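Local coordinates for protein citrate synthase (Thermotoga maritima, PDB 2P2W) that probably catalyses the condensation of oxaloacetate with acetyl-CoA and water to give citrate and CoA in the tricarboxylic acid cycle, at residues V235-I245 with L283-K293. Sequence-based numbering, arbitrary orientation.
Sequences VQKCLKEKRKI and LEEYIVSNKIK
Val235 wedges its two methyl groups between Leu283, Tyr286 and Ile287, where helix 231-241 packs against the C-terminal part of helix 275-289 in the largely helical citrate synthase fold. The segment axes stay 12.2 Å apart and cross at -57°, so side chains rather than backbones fill the interface. The tightly packed part is buried and apolar. Val235 CG2 lies 3.5 Å from Leu283 CD1 and is shared with Ile287 and the tyrosine ring. With CG1 anti to the backbone N (chi1 173°), that methyl is placed at the edge of the Tyr286 ring, near its plane and 3.6 Å from CE2. A small branched residue thus fills the gap between the helices. Ile245, just beyond the first helix, and Ile287 meet end to end, their CD1 atoms 3.9 Å apart; Met221 and Ile225 of helix 214-225 also pack on Leu283.

The other side is more exposed. A Schellman motif at Lys291 ends the second helix, and the chain beyond it brings Ile292 and Lys293 against the partly exposed Leu239. Ile292 CG2 sits near both Leu239 methyls, and the Lys293 chain runs alongside Leu239, antiparallel to it, with Lys293 CD 3.6 Å from Leu239 CD2. Lysine fits such a rim because its methylenes pack while its amine can stay hydrated: Lys293 NZ makes a weak bond to a water that also accepts from Ile245 N. Asn290 ND2 donates to Tyr286 O, which holds the amide with ND2 above the rim of one ring face. Glutamine and tyrosine suit the surface, since their polar ends can meet while the ring edge packs on Val235: the amide and ring planes stand 73° apart, and Gln236 NE2 donates to Tyr286 OH at 2.9 Å, the hydroxyl lying somewhat out of the amide plane.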
loop_
_atom_site.group_PDB
_atom_site.type_symbol
_atom_site.label_atom_id
_atom_site.label_comp_id
_atom_site.label_asym_id
_atom_site.label_seq_id
_atom_site.Cartn_x
_atom_site.Cartn_y
_atom_site.Cartn_z
ATOM N N VAL A 235 -14.072 4.797 30.927
ATOM C CA VAL A 235 -13.202 5.884 30.486
ATOM C C VAL A 235 -12.027 6.077 31.443
ATOM O O VAL A 235 -10.881 6.191 31.007
ATOM C CB VAL A 235 -13.987 7.213 30.354
ATOM C CG1 VAL A 235 -13.033 8.361 30.051
ATOM C CG2 VAL A 235 -15.022 7.091 29.239
ATOM N N GLN A 236 -12.309 6.103 32.742
ATOM C CA GLN A 236 -11.251 6.274 33.733
ATOM C C GLN A 236 -10.231 5.145 33.635
ATOM O O GLN A 236 -9.025 5.373 33.761
ATOM C CB GLN A 236 -11.842 6.334 35.144
ATOM C CG GLN A 236 -12.540 7.647 35.451
ATOM C CD GLN A 236 -11.651 8.853 35.175
ATOM O OE1 GLN A 236 -10.491 8.890 35.589
ATOM N NE2 GLN A 236 -12.195 9.847 34.482
ATOM N N LYS A 237 -10.724 3.932 33.404
ATOM C CA LYS A 237 -9.872 2.759 33.261
ATOM C C LYS A 237 -8.960 2.931 32.050
ATOM O O LYS A 237 -7.773 2.612 32.103
ATOM C CB LYS A 237 -10.729 1.503 33.079
ATOM C CG LYS A 237 -9.958 0.270 32.622
ATOM C CD LYS A 237 -10.902 -0.800 32.089
ATOM C CE LYS A 237 -10.354 -2.198 32.319
ATOM N NZ LYS A 237 -10.940 -3.186 31.364
ATOM N N CYS A 238 -9.527 3.429 30.954
ATOM C CA CYS A 238 -8.763 3.649 29.731
ATOM C C CYS A 238 -7.643 4.664 29.946
ATOM O O CYS A 238 -6.533 4.493 29.441
ATOM C CB CYS A 238 -9.688 4.126 28.609
ATOM S SG CYS A 238 -10.617 2.789 27.816
ATOM N N LEU A 239 -7.934 5.717 30.699
ATOM C CA LEU A 239 -6.935 6.742 30.968
ATOM C C LEU A 239 -5.767 6.162 31.764
ATOM O O LEU A 239 -4.604 6.441 31.471
ATOM C CB LEU A 239 -7.569 7.909 31.730
ATOM C CG LEU A 239 -8.675 8.643 30.967
ATOM C CD1 LEU A 239 -9.226 9.782 31.816
ATOM C CD2 LEU A 239 -8.119 9.175 29.650
ATOM N N LYS A 240 -6.086 5.348 32.765
ATOM C CA LYS A 240 -5.065 4.726 33.604
ATOM C C LYS A 240 -4.189 3.754 32.812
ATOM O O LYS A 240 -2.968 3.739 32.970
ATOM C CB LYS A 240 -5.721 3.978 34.767
ATOM C CG LYS A 240 -4.823 2.929 35.407
ATOM C CD LYS A 240 -5.641 1.860 36.117
ATOM C CE LYS A 240 -5.049 0.473 35.899
ATOM N NZ LYS A 240 -6.093 -0.595 35.958
ATOM N N GLU A 241 -4.819 2.946 31.964
ATOM C CA GLU A 241 -4.094 1.962 31.162
ATOM C C GLU A 241 -3.523 2.568 29.889
ATOM O O GLU A 241 -2.803 1.899 29.148
ATOM C CB GLU A 241 -5.019 0.810 30.768
ATOM C CG GLU A 241 -5.528 -0.016 31.926
ATOM C CD GLU A 241 -6.601 -0.993 31.497
ATOM O OE1 GLU A 241 -7.116 -0.848 30.367
ATOM O OE2 GLU A 241 -6.937 -1.897 32.288
ATOM N N LYS A 242 -3.848 3.830 29.634
ATOM C CA LYS A 242 -3.385 4.505 28.429
ATOM C C LYS A 242 -3.903 3.731 27.219
ATOM O O LYS A 242 -3.194 3.543 26.230
ATOM C CB LYS A 242 -1.854 4.570 28.403
ATOM C CG LYS A 242 -1.260 5.460 29.492
ATOM C CD LYS A 242 0.254 5.564 29.359
ATOM C CE LYS A 242 0.830 6.579 30.341
ATOM N NZ LYS A 242 2.166 7.080 29.898
ATOM N N ARG A 243 -5.145 3.268 27.321
ATOM C CA ARG A 243 -5.781 2.523 26.240
ATOM C C ARG A 243 -6.477 3.514 25.317
ATOM O O ARG A 243 -7.167 4.421 25.778
ATOM C CB ARG A 243 -6.808 1.532 26.807
ATOM C CG ARG A 243 -7.624 0.806 25.744
ATOM C CD ARG A 243 -8.627 -0.162 26.364
ATOM N NE ARG A 243 -9.614 -0.617 25.386
ATOM C CZ ARG A 243 -10.590 -1.480 25.652
ATOM N NH1 ARG A 243 -10.716 -1.992 26.871
ATOM N NH2 ARG A 243 -11.441 -1.831 24.699
ATOM N N LYS A 244 -6.290 3.337 24.015
ATOM C CA LYS A 244 -6.896 4.228 23.035
ATOM C C LYS A 244 -8.405 4.008 22.975
ATOM O O LYS A 244 -8.864 2.887 22.766
ATOM C CB LYS A 244 -6.274 3.974 21.658
ATOM C CG LYS A 244 -7.141 4.394 20.475
ATOM C CD LYS A 244 -7.164 5.893 20.267
ATOM C CE LYS A 244 -7.746 6.244 18.900
ATOM N NZ LYS A 244 -6.942 7.274 18.181
ATOM N N ILE A 245 -9.172 5.077 23.174
ATOM C CA ILE A 245 -10.628 4.985 23.107
ATOM C C ILE A 245 -11.032 5.105 21.636
ATOM O O ILE A 245 -10.916 6.172 21.036
ATOM C CB ILE A 245 -11.301 6.113 23.922
ATOM C CG1 ILE A 245 -10.896 5.996 25.396
ATOM C CG2 ILE A 245 -12.817 6.029 23.779
ATOM C CD1 ILE A 245 -11.416 7.122 26.276
ATOM N N LEU A 283 -21.107 7.952 25.955
ATOM C CA LEU A 283 -19.649 8.010 25.968
ATOM C C LEU A 283 -19.207 9.411 25.538
ATOM O O LEU A 283 -18.310 10.005 26.140
ATOM C CB LEU A 283 -19.077 6.954 25.019
ATOM C CG LEU A 283 -17.556 6.785 24.956
ATOM C CD1 LEU A 283 -16.992 6.532 26.357
ATOM C CD2 LEU A 283 -17.231 5.612 24.025
ATOM N N GLU A 284 -19.850 9.943 24.503
ATOM C CA GLU A 284 -19.521 11.280 24.029
ATOM C C GLU A 284 -19.843 12.302 25.113
ATOM O O GLU A 284 -19.047 13.203 25.385
ATOM C CB GLU A 284 -20.316 11.626 22.769
ATOM C CG GLU A 284 -20.280 13.110 22.437
ATOM C CD GLU A 284 -21.084 13.461 21.209
ATOM O OE1 GLU A 284 -21.460 12.540 20.455
ATOM O OE2 GLU A 284 -21.337 14.666 20.994
ATOM N N GLU A 285 -21.014 12.159 25.725
ATOM C CA GLU A 285 -21.429 13.086 26.772
ATOM C C GLU A 285 -20.403 13.164 27.894
ATOM O O GLU A 285 -20.029 14.253 28.330
ATOM C CB GLU A 285 -22.776 12.675 27.373
ATOM C CG GLU A 285 -23.319 13.686 28.383
ATOM C CD GLU A 285 -24.501 13.158 29.176
ATOM O OE1 GLU A 285 -24.286 12.298 30.057
ATOM O OE2 GLU A 285 -25.644 13.593 28.916
ATOM N N TYR A 286 -19.950 12.009 28.364
ATOM C CA TYR A 286 -18.992 11.978 29.455
ATOM C C TYR A 286 -17.625 12.547 29.088
ATOM O O TYR A 286 -17.048 13.340 29.839
ATOM C CB TYR A 286 -18.824 10.549 29.979
ATOM C CG TYR A 286 -17.823 10.452 31.106
ATOM C CD1 TYR A 286 -18.221 10.635 32.430
ATOM C CD2 TYR A 286 -16.467 10.248 30.847
ATOM C CE1 TYR A 286 -17.295 10.623 33.466
ATOM C CE2 TYR A 286 -15.530 10.234 31.876
ATOM C CZ TYR A 286 -15.951 10.423 33.183
ATOM O OH TYR A 286 -15.033 10.420 34.208
ATOM N N ILE A 287 -17.112 12.138 27.934
ATOM C CA ILE A 287 -15.803 12.585 27.487
ATOM C C ILE A 287 -15.759 14.074 27.166
ATOM O O ILE A 287 -14.824 14.765 27.563
ATOM C CB ILE A 287 -15.334 11.757 26.269
ATOM C CG1 ILE A 287 -15.001 10.336 26.733
ATOM C CG2 ILE A 287 -14.122 12.416 25.605
ATOM C CD1 ILE A 287 -14.570 9.390 25.628
ATOM N N VAL A 288 -16.772 14.573 26.466
ATOM C CA VAL A 288 -16.810 15.985 26.113
ATOM C C VAL A 288 -17.162 16.889 27.303
ATOM O O VAL A 288 -16.525 17.928 27.496
ATOM C CB VAL A 288 -17.806 16.238 24.952
ATOM C CG1 VAL A 288 -17.886 17.726 24.639
ATOM C CG2 VAL A 288 -17.354 15.470 23.714
ATOM N N SER A 289 -18.155 16.504 28.107
ATOM C CA SER A 289 -18.542 17.335 29.252
ATOM C C SER A 289 -17.420 17.446 30.289
ATOM O O SER A 289 -17.277 18.477 30.950
ATOM C CB SER A 289 -19.820 16.800 29.916
ATOM O OG SER A 289 -19.601 15.558 30.565
ATOM N N ASN A 290 -16.624 16.392 30.429
ATOM C CA ASN A 290 -15.511 16.404 31.372
ATOM C C ASN A 290 -14.206 16.838 30.696
ATOM O O ASN A 290 -13.144 16.836 31.319
ATOM C CB ASN A 290 -15.339 15.019 32.003
ATOM C CG ASN A 290 -16.424 14.702 33.015
ATOM O OD1 ASN A 290 -16.421 15.227 34.129
ATOM N ND2 ASN A 290 -17.364 13.845 32.629
ATOM N N LYS A 291 -14.299 17.213 29.423
ATOM C CA LYS A 291 -13.143 17.657 28.648
ATOM C C LYS A 291 -11.973 16.685 28.739
ATOM O O LYS A 291 -10.810 17.097 28.793
ATOM C CB LYS A 291 -12.691 19.046 29.113
ATOM C CG LYS A 291 -13.697 20.145 28.833
ATOM C CD LYS A 291 -13.128 21.523 29.149
ATOM C CE LYS A 291 -14.119 22.612 28.791
ATOM N NZ LYS A 291 -15.398 22.426 29.526
ATOM N N ILE A 292 -12.285 15.395 28.746
ATOM C CA ILE A 292 -11.264 14.361 28.837
ATOM C C ILE A 292 -10.322 14.401 27.634
ATOM O O ILE A 292 -10.735 14.141 26.503
ATOM C CB ILE A 292 -11.906 12.960 28.920
ATOM C CG1 ILE A 292 -12.878 12.903 30.101
ATOM C CG2 ILE A 292 -10.826 11.894 29.069
ATOM C CD1 ILE A 292 -12.219 13.089 31.453
ATOM N N LYS A 293 -9.060 14.734 27.893
ATOM C CA LYS A 293 -8.027 14.807 26.862
ATOM C C LYS A 293 -8.371 15.740 25.707
ATOM O O LYS A 293 -7.712 15.722 24.670
ATOM C CB LYS A 293 -7.732 13.405 26.321
ATOM C CG LYS A 293 -7.172 12.451 27.367
ATOM C CD LYS A 293 -6.934 11.057 26.797
ATOM C CE LYS A 293 -5.621 10.972 26.026
ATOM N NZ LYS A 293 -5.588 9.773 25.142
HETATM O O HOH W 1 -7.859 7.789 23.849
#